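1-deoxy-D-xylulose 5-phosphate reductoisomerase (Zymomonas mobilis, PDB 1R0K) catalyses the NADPH-dependent rearrangement and reduction of 1-deoxy-D-xylulose 5-phosphate to 2-C-methyl-D-erythritol 4-phosphate in isoprenoid biosynthesis, using a divalent metal ion. Local coordinates at residues Ala89-Ala94 / Ile114-Thr119; Lys125-Leu128 / Leu134-Asp137; Ala189-Glu194 / Ile341-Ile346; Ile208-Ala213 / Ile331-Phe336. All blocks are in the same frame, centred on the assembly; numbering follows the deposited sequence.

Contact 1 of 4, residues Ala89-Ala94 / Ile114-Thr119; sequences AAMMGA and IRKGKT
M91 and K116 meet through aliphatic atoms, and their side chains cross at about a right angle. The far end of the lysine chain does the touching: K116 CE lies 3.6 Å from M91 CB and also close to M91 CG. The methionine, bent at chi3 (77°), brings its terminal methyl to the end of the lysine chain, with M91 CE 4.0 Å from K116 NZ. A bend at chi2 (-61°) steers the K116 chain across to the turn after helix 83-90, where K116 CE also lies 3.6 Å from M91 O.

Both segments are helix-to-strand turns of the Rossmann-type NADPH-binding domain, in which helices 83-90 and 107-115 run into the adjacent parallel strands 96-99 and 119-122. G117, the first residue after helix 107-115 to leave helical angles, has positive phi, and its N bonds to I114 O at 2.9 Å. T119 forms backbone hydrogen bonds with D95 and T97 as the strands pair.

Polar contact runs through water. One molecule donates to A94 O and to T119 O, 2.7 Å from each, and so bridges the two carbonyls at the start of the paired strands. K118 CB and CG lie by A94 O, the former at 3.9 Å, while the end of the chain leads away.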
# COMPACT_ATOMS: atom_id res chain seq x y z
N ALA B 89 -35.43 -7.84 -7.18
CA ALA B 89 -34.25 -8.39 -7.83
C ALA B 89 -33.09 -8.44 -6.83
O ALA B 89 -32.35 -9.42 -6.77
CB ALA B 89 -33.86 -7.53 -9.03
N ALA B 90 -32.95 -7.38 -6.04
CA ALA B 90 -31.89 -7.28 -5.05
C ALA B 90 -32.04 -8.31 -3.93
O ALA B 90 -31.10 -8.58 -3.18
CB ALA B 90 -31.85 -5.87 -4.46
N MET B 91 -33.24 -8.88 -3.82
CA MET B 91 -33.52 -9.86 -2.79
C MET B 91 -33.54 -11.29 -3.33
O MET B 91 -33.89 -12.22 -2.61
CB MET B 91 -34.87 -9.55 -2.14
CG MET B 91 -34.90 -8.24 -1.37
SD MET B 91 -36.55 -7.83 -0.76
CE MET B 91 -36.68 -8.93 0.64
N MET B 92 -33.15 -11.47 -4.59
CA MET B 92 -33.15 -12.80 -5.18
C MET B 92 -32.10 -13.75 -4.60
O MET B 92 -32.10 -14.94 -4.90
CB MET B 92 -33.02 -12.70 -6.70
CG MET B 92 -34.28 -12.15 -7.36
SD MET B 92 -34.21 -12.11 -9.16
CE MET B 92 -34.52 -13.86 -9.54
N GLY B 93 -31.20 -13.23 -3.76
CA GLY B 93 -30.22 -14.08 -3.12
C GLY B 93 -28.79 -14.16 -3.63
O GLY B 93 -28.04 -15.04 -3.18
N ALA B 94 -28.39 -13.28 -4.53
CA ALA B 94 -27.02 -13.31 -5.06
C ALA B 94 -25.99 -13.22 -3.94
O ALA B 94 -26.13 -12.42 -3.02
CB ALA B 94 -26.82 -12.17 -6.03
N ILE B 114 -28.13 -5.31 1.12
CA ILE B 114 -27.33 -5.33 2.33
C ILE B 114 -27.99 -6.20 3.41
O ILE B 114 -27.32 -6.98 4.08
CB ILE B 114 -27.12 -3.90 2.89
CG1 ILE B 114 -26.13 -3.15 1.99
CG2 ILE B 114 -26.61 -3.97 4.32
CD1 ILE B 114 -25.94 -1.70 2.36
N ARG B 115 -29.30 -6.07 3.55
CA ARG B 115 -30.04 -6.85 4.55
C ARG B 115 -29.99 -8.36 4.33
O ARG B 115 -30.23 -9.13 5.27
CB ARG B 115 -31.49 -6.35 4.63
CG ARG B 115 -31.63 -5.03 5.39
CD ARG B 115 -33.03 -4.46 5.31
NE ARG B 115 -33.22 -3.37 6.27
CZ ARG B 115 -34.29 -2.58 6.31
NH1 ARG B 115 -35.28 -2.75 5.44
NH2 ARG B 115 -34.38 -1.62 7.22
N LYS B 116 -29.66 -8.79 3.12
CA LYS B 116 -29.56 -10.22 2.82
C LYS B 116 -28.30 -10.79 3.45
O LYS B 116 -28.09 -12.01 3.45
CB LYS B 116 -29.55 -10.47 1.31
CG LYS B 116 -30.91 -10.34 0.67
CD LYS B 116 -31.88 -11.34 1.26
CE LYS B 116 -33.29 -11.10 0.75
NZ LYS B 116 -34.25 -12.09 1.33
N GLY B 117 -27.45 -9.91 3.95
CA GLY B 117 -26.25 -10.34 4.63
C GLY B 117 -25.09 -10.97 3.88
O GLY B 117 -24.17 -11.48 4.52
N LYS B 118 -25.11 -10.96 2.56
CA LYS B 118 -24.00 -11.55 1.82
C LYS B 118 -22.96 -10.48 1.48
O LYS B 118 -22.59 -9.69 2.34
CB LYS B 118 -24.51 -12.24 0.55
CG LYS B 118 -25.54 -13.33 0.84
CD LYS B 118 -25.01 -14.28 1.90
CE LYS B 118 -26.10 -15.21 2.39
NZ LYS B 118 -25.59 -16.12 3.46
N THR B 119 -22.49 -10.47 0.23
CA THR B 119 -21.49 -9.48 -0.16
C THR B 119 -22.08 -8.41 -1.07
O THR B 119 -22.76 -8.72 -2.05
CB THR B 119 -20.28 -10.14 -0.86
OG1 THR B 119 -19.69 -11.10 0.03
CG2 THR B 119 -19.21 -9.11 -1.21
O HOH W 1 -25.15 -10.06 -2.25

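Contact 2 of 4, residues Lys125-Leu128 / Leu134-Asp137; sequences KESL and LMID
The flat group here is the peptide between S127 and L128, and M135 packs against its carbonyl. M135 CG lies 3.0 Å from S127 O, a tight approach, and stands tilted well off the peptide plane instead of lying within it. M135 CB is next to the same oxygen, at 3.8 Å.

From there the methionine folds back on S127. CG lies beside its own backbone N (chi1 -67°), and the bend at chi2 (-66°) turns the sulfur and methyl along the serine, where M135 CE comes 3.8 Å from S127 OG and also touches S127 CB. The serine hydroxyl has its polar partner elsewhere: it is hydrogen-bonded to N124 OD1, so the methyl covers a group that is already satisfied.

The second half is purely apolar. One branch of the leucine does the work: L128 CD2 sits 4.0 Å from M135 CB and 4.1 Å from I136 CD1, with the leucine and isoleucine chains at about a right angle. L128 and I136 continue onto helix 216-229, touching L228 and H227 respectively, while S127 rests on L107 and T110 of helix 107-115.

K125 and E126, at the approach to the shorter helix, are predicted to bind the substrate and NADPH respectively, so the contact lies next to both predicted sites. The two segments belong to the successive helices 126-129 and 132-142, folded back on each other after strand 119-122 of the Rossmann-type sheet.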
# COMPACT_ATOMS: atom_id res chain seq x y z
N LYS B 125 -23.63 6.31 -4.20
CA LYS B 125 -23.13 7.28 -3.23
C LYS B 125 -24.13 7.75 -2.16
O LYS B 125 -23.75 8.00 -1.02
CB LYS B 125 -22.57 8.50 -3.96
CG LYS B 125 -21.43 8.17 -4.92
CD LYS B 125 -20.98 9.42 -5.68
CE LYS B 125 -19.80 9.11 -6.59
NZ LYS B 125 -20.17 8.16 -7.67
N GLU B 126 -25.40 7.89 -2.54
CA GLU B 126 -26.41 8.34 -1.58
C GLU B 126 -26.49 7.42 -0.37
O GLU B 126 -26.79 7.86 0.74
CB GLU B 126 -27.79 8.42 -2.25
CG GLU B 126 -27.98 9.59 -3.22
CD GLU B 126 -27.13 9.47 -4.48
OE1 GLU B 126 -26.75 8.34 -4.85
OE2 GLU B 126 -26.87 10.52 -5.11
N SER B 127 -26.22 6.13 -0.59
CA SER B 127 -26.27 5.16 0.48
C SER B 127 -25.47 5.59 1.71
O SER B 127 -25.95 5.45 2.84
CB SER B 127 -25.76 3.80 -0.01
OG SER B 127 -26.64 3.25 -0.97
N LEU B 128 -24.27 6.11 1.51
CA LEU B 128 -23.45 6.52 2.64
C LEU B 128 -23.45 8.03 2.87
O LEU B 128 -23.24 8.50 3.99
CB LEU B 128 -22.02 6.01 2.47
CG LEU B 128 -21.93 4.49 2.37
CD1 LEU B 128 -20.48 4.06 2.28
CD2 LEU B 128 -22.61 3.85 3.57
N LEU B 134 -27.81 4.56 8.74
CA LEU B 134 -28.74 3.45 8.55
C LEU B 134 -28.10 2.28 7.81
O LEU B 134 -28.29 1.12 8.18
CB LEU B 134 -29.96 3.93 7.76
CG LEU B 134 -30.78 5.03 8.42
CD1 LEU B 134 -31.88 5.47 7.47
CD2 LEU B 134 -31.36 4.52 9.73
N MET B 135 -27.35 2.58 6.75
CA MET B 135 -26.70 1.55 5.96
C MET B 135 -25.67 0.78 6.78
O MET B 135 -25.65 -0.45 6.76
CB MET B 135 -26.04 2.17 4.73
CG MET B 135 -27.02 2.74 3.72
SD MET B 135 -28.05 1.47 2.93
CE MET B 135 -29.08 2.49 1.84
N ILE B 136 -24.81 1.50 7.49
CA ILE B 136 -23.80 0.84 8.30
C ILE B 136 -24.48 0.03 9.41
O ILE B 136 -23.99 -1.03 9.80
CB ILE B 136 -22.82 1.86 8.91
CG1 ILE B 136 -22.08 2.60 7.79
CG2 ILE B 136 -21.82 1.14 9.82
CD1 ILE B 136 -21.37 1.68 6.81
N ASP B 137 -25.60 0.52 9.92
CA ASP B 137 -26.33 -0.20 10.96
C ASP B 137 -26.86 -1.51 10.37
O ASP B 137 -26.83 -2.56 11.02
CB ASP B 137 -27.50 0.62 11.49
CG ASP B 137 -27.07 1.69 12.48
OD1 ASP B 137 -25.95 1.58 13.02
OD2 ASP B 137 -27.86 2.62 12.73

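Contact 3 of 4, residues Ala189-Glu194 / Ile341-Ile346; sequences ATVTPE and IGFLDI
V191 and F343 make the buried, close-packed part of this contact. V191 CB approaches F343 CB at 4.0 Å and meets the adjoining ring carbon obliquely. The F343 ring, placed by CG anti to its backbone N (chi1 -179°), goes on to an edge-to-face stack with F180.

The contact joins two domains: 189-194 belongs to the central catalytic region, whereas 341-346 leads from the turn after helix 321-337 into helix 345-356 of the C-terminal helical bundle.

A189, L344 and two waters lie on the more open side. L344 CD1 rests over the backbone of A189, 3.7 Å from A189 CA, and also meets A189 CB at 3.8 Å. CG beside the backbone N is what brings that branch round, although CB itself does not face the other segment. An alanine in place of L344 would be likely to lose the methyl lying on A189 and to open a gap beside M188 and L185.

Here two waters bridge the backbones. One donates to A189 O and V191 O and accepts from F343 N at 2.9 Å; the second donates to A189 O and accepts from L344 N at 3.1 Å. The turn is held from within as well: G342 N donates to D345 OD2 over 2.7 Å, at an N-H...O angle of 155°. It meets that carboxylate oxygen on the anti side, 20° out of the plane.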
# COMPACT_ATOMS: atom_id res chain seq x y z
N ALA B 189 -15.53 33.15 -9.65
CA ALA B 189 -16.79 33.89 -9.60
C ALA B 189 -17.39 34.06 -10.99
O ALA B 189 -18.61 34.12 -11.14
CB ALA B 189 -16.56 35.25 -8.96
N THR B 190 -16.54 34.14 -12.01
CA THR B 190 -17.00 34.35 -13.38
C THR B 190 -17.19 33.08 -14.21
O THR B 190 -17.64 33.15 -15.35
CB THR B 190 -16.00 35.23 -14.17
OG1 THR B 190 -14.86 34.45 -14.54
CG2 THR B 190 -15.55 36.40 -13.33
N VAL B 191 -16.84 31.93 -13.66
CA VAL B 191 -16.97 30.69 -14.41
C VAL B 191 -18.39 30.43 -14.92
O VAL B 191 -19.36 30.50 -14.17
CB VAL B 191 -16.49 29.49 -13.56
CG1 VAL B 191 -16.81 28.18 -14.26
CG2 VAL B 191 -14.99 29.61 -13.33
N THR B 192 -18.50 30.12 -16.22
CA THR B 192 -19.79 29.84 -16.84
C THR B 192 -20.04 28.33 -16.87
O THR B 192 -19.10 27.54 -16.82
CB THR B 192 -19.86 30.36 -18.30
OG1 THR B 192 -18.92 29.64 -19.10
CG2 THR B 192 -19.54 31.84 -18.36
N PRO B 193 -21.32 27.92 -16.96
CA PRO B 193 -21.68 26.50 -17.00
C PRO B 193 -21.01 25.80 -18.18
O PRO B 193 -20.62 24.64 -18.10
CB PRO B 193 -23.20 26.53 -17.16
CG PRO B 193 -23.59 27.83 -16.54
CD PRO B 193 -22.52 28.77 -17.03
N GLU B 194 -20.90 26.52 -19.29
CA GLU B 194 -20.28 25.97 -20.49
C GLU B 194 -18.81 25.61 -20.27
O GLU B 194 -18.33 24.59 -20.77
CB GLU B 194 -20.43 26.95 -21.66
CG GLU B 194 -21.87 27.14 -22.12
CD GLU B 194 -22.58 28.30 -21.44
OE1 GLU B 194 -22.25 28.63 -20.28
OE2 GLU B 194 -23.48 28.89 -22.07
N ILE B 341 -27.76 31.17 -11.10
CA ILE B 341 -26.83 31.63 -10.08
C ILE B 341 -25.39 31.53 -10.60
O ILE B 341 -25.13 30.92 -11.64
CB ILE B 341 -26.94 30.80 -8.78
CG1 ILE B 341 -26.60 29.33 -9.07
CG2 ILE B 341 -28.34 30.92 -8.20
CD1 ILE B 341 -26.65 28.44 -7.84
N GLY B 342 -24.45 32.12 -9.86
CA GLY B 342 -23.06 32.06 -10.26
C GLY B 342 -22.40 30.79 -9.74
O GLY B 342 -22.97 30.10 -8.89
N PHE B 343 -21.22 30.48 -10.25
CA PHE B 343 -20.48 29.28 -9.84
C PHE B 343 -20.27 29.21 -8.32
O PHE B 343 -20.47 28.16 -7.71
CB PHE B 343 -19.12 29.24 -10.54
CG PHE B 343 -18.29 28.03 -10.19
CD1 PHE B 343 -18.60 26.78 -10.72
CD2 PHE B 343 -17.19 28.14 -9.35
CE1 PHE B 343 -17.83 25.65 -10.41
CE2 PHE B 343 -16.41 27.03 -9.03
CZ PHE B 343 -16.73 25.78 -9.56
N LEU B 344 -19.85 30.32 -7.73
CA LEU B 344 -19.60 30.36 -6.29
C LEU B 344 -20.85 30.37 -5.44
O LEU B 344 -20.78 30.19 -4.22
CB LEU B 344 -18.72 31.56 -5.93
CG LEU B 344 -17.31 31.54 -6.55
CD1 LEU B 344 -16.52 32.75 -6.06
CD2 LEU B 344 -16.60 30.25 -6.17
N ASP B 345 -22.00 30.59 -6.07
CA ASP B 345 -23.26 30.62 -5.34
C ASP B 345 -23.70 29.20 -4.97
O ASP B 345 -24.54 29.01 -4.09
CB ASP B 345 -24.38 31.29 -6.16
CG ASP B 345 -24.17 32.78 -6.32
OD1 ASP B 345 -23.75 33.44 -5.35
OD2 ASP B 345 -24.46 33.30 -7.42
N ILE B 346 -23.15 28.20 -5.65
CA ILE B 346 -23.50 26.82 -5.37
C ILE B 346 -23.23 26.49 -3.91
O ILE B 346 -24.14 26.11 -3.17
CB ILE B 346 -22.71 25.84 -6.27
CG1 ILE B 346 -23.09 26.07 -7.73
CG2 ILE B 346 -23.01 24.40 -5.87
CD1 ILE B 346 -22.21 25.36 -8.73
O HOH W 2 -20.20 32.07 -12.47
O HOH W 3 -20.25 33.18 -8.84

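Contact 4 of 4, residues Ile208-Ala213 / Ile331-Phe336; sequences ISIDSA and IAVAAF
This is a buried apolar helix crossing, in which I210 on helix 206-214 packs against V333 and F336 on helix 321-337, joining the central catalytic domain to the C-terminal helical bundle. The segment axes come within 10.4 Å and their directions differ by 104°, so they cross steeply, nearest at I210 and V333.

V333 CG1 sits 3.7 Å from I210 CB and close to I210 CG1 and CG2 as well, the two side chains sliding past one another in opposite directions. The CG1 arm goes on past V333 to the phenylalanine: bent at chi2 (-56°), it sets I210 CD1 at the edge of the F336 ring, in its plane, 3.7 Å from F336 CE2. Cutting I210 back to alanine would probably keep the CB contact with V333 but lose those of CG1, CG2 and CD1, leaving the F336 edge without its neighbour on this helix.

V333 CG2, which also touches I210 CG2, lies 3.7 Å from D211 OD1. That buried carboxylate is nevertheless well supplied: OD2 forms a salt bridge with K207 and OD1 a hydrogen bond with N329 of helix 321-337, so D211 adds a polar tie between the same two helices. Both I210 and F336 also rest on I346 and A196, which extends the apolar cluster.

The crossing probably backs the substrate site: S212, predicted to bind 1-deoxy-D-xylulose 5-phosphate, is on this helix, and the D211 backbone is hydrogen-bonded to N217, also predicted to bind the substrate.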
# COMPACT_ATOMS: atom_id res chain seq x y z
N ILE B 208 -21.56 15.69 -12.33
CA ILE B 208 -20.28 15.14 -11.91
C ILE B 208 -19.18 16.16 -12.17
O ILE B 208 -18.30 16.36 -11.34
CB ILE B 208 -19.96 13.83 -12.69
CG1 ILE B 208 -21.06 12.80 -12.45
CG2 ILE B 208 -18.62 13.27 -12.24
CD1 ILE B 208 -20.86 11.49 -13.20
N SER B 209 -19.24 16.81 -13.33
CA SER B 209 -18.23 17.82 -13.67
C SER B 209 -18.25 19.00 -12.70
O SER B 209 -17.20 19.45 -12.25
CB SER B 209 -18.45 18.33 -15.09
OG SER B 209 -18.24 17.29 -16.03
N ILE B 210 -19.45 19.49 -12.38
CA ILE B 210 -19.55 20.63 -11.47
C ILE B 210 -19.05 20.28 -10.06
O ILE B 210 -18.32 21.06 -9.45
CB ILE B 210 -21.00 21.16 -11.39
CG1 ILE B 210 -21.48 21.53 -12.80
CG2 ILE B 210 -21.06 22.38 -10.49
CD1 ILE B 210 -20.60 22.54 -13.52
N ASP B 211 -19.43 19.11 -9.56
CA ASP B 211 -19.01 18.68 -8.23
C ASP B 211 -17.49 18.57 -8.16
O ASP B 211 -16.88 18.79 -7.11
CB ASP B 211 -19.64 17.33 -7.87
CG ASP B 211 -21.12 17.46 -7.52
OD1 ASP B 211 -21.57 18.59 -7.23
OD2 ASP B 211 -21.81 16.42 -7.53
N SER B 212 -16.88 18.22 -9.29
CA SER B 212 -15.43 18.11 -9.36
C SER B 212 -14.83 19.52 -9.30
O SER B 212 -13.84 19.77 -8.62
CB SER B 212 -15.02 17.42 -10.66
OG SER B 212 -13.62 17.48 -10.86
N ALA B 213 -15.47 20.44 -10.01
CA ALA B 213 -15.01 21.83 -10.07
C ALA B 213 -15.10 22.54 -8.72
O ALA B 213 -14.23 23.33 -8.37
CB ALA B 213 -15.82 22.59 -11.12
N ILE B 331 -29.77 20.78 -6.16
CA ILE B 331 -30.54 21.94 -6.59
C ILE B 331 -29.63 23.07 -7.04
O ILE B 331 -29.83 23.65 -8.10
CB ILE B 331 -31.45 22.46 -5.44
CG1 ILE B 331 -32.50 21.41 -5.11
CG2 ILE B 331 -32.11 23.77 -5.83
CD1 ILE B 331 -33.50 21.18 -6.23
N ALA B 332 -28.63 23.39 -6.22
CA ALA B 332 -27.71 24.47 -6.52
C ALA B 332 -26.96 24.24 -7.83
O ALA B 332 -26.84 25.15 -8.65
CB ALA B 332 -26.72 24.64 -5.37
N VAL B 333 -26.44 23.03 -8.03
CA VAL B 333 -25.72 22.71 -9.25
C VAL B 333 -26.64 22.88 -10.47
O VAL B 333 -26.26 23.50 -11.46
CB VAL B 333 -25.17 21.25 -9.21
CG1 VAL B 333 -24.64 20.84 -10.57
CG2 VAL B 333 -24.06 21.16 -8.17
N ALA B 334 -27.85 22.34 -10.39
CA ALA B 334 -28.81 22.45 -11.48
C ALA B 334 -29.11 23.92 -11.78
O ALA B 334 -29.25 24.31 -12.94
CB ALA B 334 -30.10 21.70 -11.13
N ALA B 335 -29.21 24.73 -10.73
CA ALA B 335 -29.48 26.16 -10.89
C ALA B 335 -28.33 26.82 -11.63
O ALA B 335 -28.54 27.64 -12.52
CB ALA B 335 -29.67 26.81 -9.52
N PHE B 336 -27.10 26.46 -11.26
CA PHE B 336 -25.93 27.01 -11.91
C PHE B 336 -25.96 26.65 -13.39
O PHE B 336 -25.81 27.51 -14.25
CB PHE B 336 -24.64 26.47 -11.28
CG PHE B 336 -23.40 26.83 -12.04
CD1 PHE B 336 -23.05 28.17 -12.26
CD2 PHE B 336 -22.58 25.84 -12.57
CE1 PHE B 336 -21.91 28.51 -12.99
CE2 PHE B 336 -21.44 26.17 -13.31
CZ PHE B 336 -21.10 27.51 -13.52

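Contacts 1 and 2 follow one another in the chain and lie 15 Å apart between centres on the Rossmann-type domain; they touch where I114 of helix 107-115 meets M135 of helix 132-142. Contacts 3 and 4, only 9 Å apart, both join the catalytic region to the C-terminal helical bundle. Helices 193-196 and 206-214 are successive on one side, 321-337 and 345-356 on the other, so the segments of contact 4 fall between those of contact 3, and F336 packs against V191, P193 and F343. Contacts 2 and 4 come within about 6 Å at their nearest atoms, and both include residues predicted to bind the substrate.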